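Local structure of tartronic semialdehyde reductase (Salmonella typhimurium, 1YB4) at residues 94-107 and 163-175. The protein catalyses the reversible, NAD(P)H-dependent reduction of tartronate semialdehyde (2-hydroxy-3-oxopropanoate) to (R)-glycerate. Numbering follows the deposited sequence.
Sequences DMSSISPIETKRFA and GGNGDGQTCKVAN
Gln169 reaches from helix 167-175 into the loop 96-98 and reads its backbone with both ends of its amide. NE2 donates to Ser96 O at 3.0 Å, nearly straight at 163° and with the acceptor lying in the amide plane; OE1, on the other branch, takes a weak bond from Ile98 N at 3.4 Å. Chi1 (-63°) sets Gln169 CG 3.3 Å from Thr103 OG1, CB rests on Pro100, and the bend at chi2 swings the amide over to the loop; the chain crosses both side chains at about a right angle. One water accepts from Gln169 NE2, donates to Asp94 OD2 and also bonds Thr103 OG1; it is the second acceptor of NE2 and adds to the bonds with Ser96 and Ile98 that hold the amide's rotation. The loop follows strand 90-94 of the Rossmann-type NAD-binding domain, while helix 167-195 is the long helix that leads out of that domain into the C-terminal one; helices 100-107 and 167-175 run antiparallel, their axes 8.5 Å apart. Further along, Lys172, the predicted active-site lysine, leaves its helix with CG anti to the backbone N (chi1 176°) and puts NZ 2.6 Å from Ser97 OG, to which it donates; Val122 O is a second partner of NZ. Where helix 167-175 begins, Lys104 of the other helix lays CD against Asn165 O at 3.4 Å and passes Gly166, then sends NZ on to Ala196 O of the second subunit.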
# COMPACT_ATOMS: atom_id res chain seq x y z
N ASP A 94 27.74 18.68 11.48
CA ASP A 94 26.90 17.64 12.04
C ASP A 94 26.92 16.48 11.08
O ASP A 94 26.58 16.62 9.89
CB ASP A 94 25.47 18.15 12.22
CG ASP A 94 24.59 17.13 12.91
OD1 ASP A 94 25.13 16.33 13.71
OD2 ASP A 94 23.36 17.14 12.65
N MSE A 95 27.32 15.33 11.59
CA MSE A 95 27.40 14.15 10.77
C MSE A 95 26.33 13.13 11.15
O MSE A 95 26.33 12.00 10.65
CB MSE A 95 28.80 13.56 10.85
CG MSE A 95 29.83 14.51 10.25
SE MSE A 95 31.62 13.80 10.10
CE MSE A 95 31.45 12.83 8.42
N SER A 96 25.41 13.56 12.00
CA SER A 96 24.29 12.73 12.43
C SER A 96 23.28 12.69 11.30
O SER A 96 23.32 13.53 10.39
CB SER A 96 23.57 13.34 13.64
OG SER A 96 24.46 13.72 14.68
N SER A 97 22.38 11.71 11.33
CA SER A 97 21.33 11.63 10.33
C SER A 97 20.08 12.13 11.05
O SER A 97 19.47 11.41 11.84
CB SER A 97 21.11 10.20 9.84
OG SER A 97 22.20 9.77 9.05
N ILE A 98 19.73 13.38 10.79
CA ILE A 98 18.57 13.97 11.43
C ILE A 98 17.65 14.57 10.39
O ILE A 98 17.83 14.35 9.18
CB ILE A 98 18.98 15.07 12.45
CG1 ILE A 98 19.44 16.34 11.71
CG2 ILE A 98 20.13 14.57 13.31
CD1 ILE A 98 19.90 17.46 12.65
N SER A 99 16.68 15.35 10.85
CA SER A 99 15.69 15.96 10.00
C SER A 99 16.21 17.04 9.07
O SER A 99 16.85 17.99 9.50
CB SER A 99 14.57 16.54 10.85
OG SER A 99 13.79 17.44 10.08
N PRO A 100 15.91 16.90 7.77
CA PRO A 100 16.33 17.85 6.73
C PRO A 100 15.79 19.27 6.99
O PRO A 100 16.54 20.24 6.93
CB PRO A 100 15.77 17.23 5.45
CG PRO A 100 15.85 15.75 5.75
CD PRO A 100 15.32 15.69 7.16
N ILE A 101 14.50 19.36 7.30
CA ILE A 101 13.85 20.65 7.59
C ILE A 101 14.47 21.32 8.83
O ILE A 101 14.68 22.54 8.86
CB ILE A 101 12.32 20.48 7.84
CG1 ILE A 101 11.63 19.90 6.61
CG2 ILE A 101 11.70 21.81 8.19
CD1 ILE A 101 11.98 18.45 6.32
N GLU A 102 14.75 20.51 9.85
CA GLU A 102 15.36 20.99 11.09
C GLU A 102 16.74 21.54 10.82
O GLU A 102 17.08 22.64 11.24
CB GLU A 102 15.49 19.84 12.09
CG GLU A 102 14.19 19.23 12.48
CD GLU A 102 13.34 20.20 13.22
OE1 GLU A 102 13.65 20.47 14.40
OE2 GLU A 102 12.37 20.71 12.62
N THR A 103 17.55 20.75 10.14
CA THR A 103 18.91 21.15 9.81
C THR A 103 18.90 22.53 9.16
O THR A 103 19.77 23.35 9.43
CB THR A 103 19.58 20.13 8.88
OG1 THR A 103 19.82 18.92 9.61
CG2 THR A 103 20.89 20.67 8.34
N LYS A 104 17.90 22.78 8.31
CA LYS A 104 17.79 24.07 7.64
C LYS A 104 17.82 25.19 8.67
O LYS A 104 18.57 26.15 8.51
CB LYS A 104 16.48 24.15 6.85
CG LYS A 104 16.38 23.23 5.63
CD LYS A 104 17.00 23.85 4.38
CE LYS A 104 16.76 22.98 3.14
NZ LYS A 104 15.32 22.86 2.77
N ARG A 105 17.04 25.06 9.74
CA ARG A 105 17.03 26.13 10.73
C ARG A 105 18.17 26.09 11.75
O ARG A 105 18.55 27.13 12.28
CB ARG A 105 15.67 26.21 11.44
CG ARG A 105 15.39 25.15 12.46
CD ARG A 105 14.25 25.61 13.37
NE ARG A 105 13.83 24.58 14.32
CZ ARG A 105 13.21 23.45 13.98
NH1 ARG A 105 12.91 23.20 12.71
NH2 ARG A 105 12.87 22.58 14.93
N PHE A 106 18.72 24.92 12.03
CA PHE A 106 19.85 24.86 12.96
C PHE A 106 20.99 25.64 12.31
O PHE A 106 21.66 26.46 12.94
CB PHE A 106 20.30 23.42 13.19
CG PHE A 106 19.32 22.58 13.97
CD1 PHE A 106 18.10 23.10 14.38
CD2 PHE A 106 19.64 21.27 14.32
CE1 PHE A 106 17.20 22.32 15.11
CE2 PHE A 106 18.75 20.48 15.05
CZ PHE A 106 17.52 21.01 15.45
N ALA A 107 21.17 25.38 11.01
CA ALA A 107 22.21 26.01 10.21
C ALA A 107 22.14 27.52 10.26
O ALA A 107 23.08 28.17 10.72
CB ALA A 107 22.12 25.53 8.76
N GLY A 163 24.86 20.00 -2.04
CA GLY A 163 24.29 21.31 -2.26
C GLY A 163 24.42 22.14 -1.00
O GLY A 163 25.35 21.95 -0.23
N GLY A 164 23.47 23.05 -0.80
CA GLY A 164 23.50 23.90 0.38
C GLY A 164 22.99 23.19 1.61
O GLY A 164 22.49 22.07 1.52
N ASN A 165 23.12 23.85 2.76
CA ASN A 165 22.68 23.32 4.05
C ASN A 165 21.31 22.67 4.04
O ASN A 165 20.31 23.32 3.73
CB ASN A 165 22.72 24.43 5.11
CG ASN A 165 24.12 24.61 5.71
OD1 ASN A 165 24.51 25.72 6.06
ND2 ASN A 165 24.86 23.51 5.84
N GLY A 166 21.27 21.39 4.39
CA GLY A 166 20.02 20.65 4.40
C GLY A 166 20.00 19.59 3.32
O GLY A 166 19.35 18.55 3.46
N ASP A 167 20.72 19.84 2.23
CA ASP A 167 20.77 18.89 1.12
C ASP A 167 21.57 17.66 1.50
O ASP A 167 21.45 16.61 0.86
CB ASP A 167 21.40 19.54 -0.12
CG ASP A 167 20.51 20.60 -0.74
OD1 ASP A 167 19.46 20.94 -0.14
OD2 ASP A 167 20.86 21.09 -1.84
N GLY A 168 22.40 17.79 2.52
CA GLY A 168 23.19 16.65 2.96
C GLY A 168 22.23 15.66 3.57
O GLY A 168 22.21 14.48 3.22
N GLN A 169 21.40 16.15 4.49
CA GLN A 169 20.43 15.32 5.15
C GLN A 169 19.43 14.78 4.13
O GLN A 169 19.08 13.60 4.13
CB GLN A 169 19.69 16.13 6.21
CG GLN A 169 20.59 16.66 7.34
CD GLN A 169 21.32 15.55 8.07
OE1 GLN A 169 21.05 14.36 7.85
NE2 GLN A 169 22.26 15.92 8.94
N THR A 170 18.99 15.66 3.25
CA THR A 170 18.02 15.23 2.26
C THR A 170 18.60 14.12 1.41
O THR A 170 17.86 13.21 0.98
CB THR A 170 17.60 16.40 1.38
OG1 THR A 170 16.89 17.36 2.17
CG2 THR A 170 16.71 15.89 0.22
N CYS A 171 19.91 14.16 1.17
CA CYS A 171 20.56 13.15 0.35
C CYS A 171 20.60 11.81 1.07
O CYS A 171 20.38 10.76 0.48
CB CYS A 171 21.98 13.60 0.00
SG CYS A 171 22.76 12.61 -1.28
N LYS A 172 20.87 11.84 2.37
CA LYS A 172 20.90 10.61 3.15
C LYS A 172 19.51 9.96 3.16
O LYS A 172 19.39 8.76 2.94
CB LYS A 172 21.36 10.90 4.58
CG LYS A 172 21.33 9.69 5.51
CD LYS A 172 22.27 8.60 5.04
CE LYS A 172 22.24 7.40 5.98
NZ LYS A 172 22.49 7.82 7.39
N VAL A 173 18.46 10.74 3.42
CA VAL A 173 17.11 10.18 3.48
C VAL A 173 16.76 9.50 2.17
O VAL A 173 16.21 8.40 2.17
CB VAL A 173 16.04 11.25 3.77
CG1 VAL A 173 14.65 10.65 3.65
CG2 VAL A 173 16.23 11.79 5.17
N ALA A 174 17.11 10.16 1.07
CA ALA A 174 16.84 9.63 -0.27
C ALA A 174 17.54 8.29 -0.45
O ALA A 174 17.00 7.37 -1.06
CB ALA A 174 17.30 10.63 -1.33
N ASN A 175 18.76 8.19 0.08
CA ASN A 175 19.55 6.96 0.01
C ASN A 175 18.79 5.84 0.74
O ASN A 175 18.57 4.75 0.19
CB ASN A 175 20.93 7.20 0.66
CG ASN A 175 21.89 6.02 0.47
OD1 ASN A 175 21.89 5.05 1.24
ND2 ASN A 175 22.72 6.09 -0.57
O HOH W 1 22.42 18.88 10.27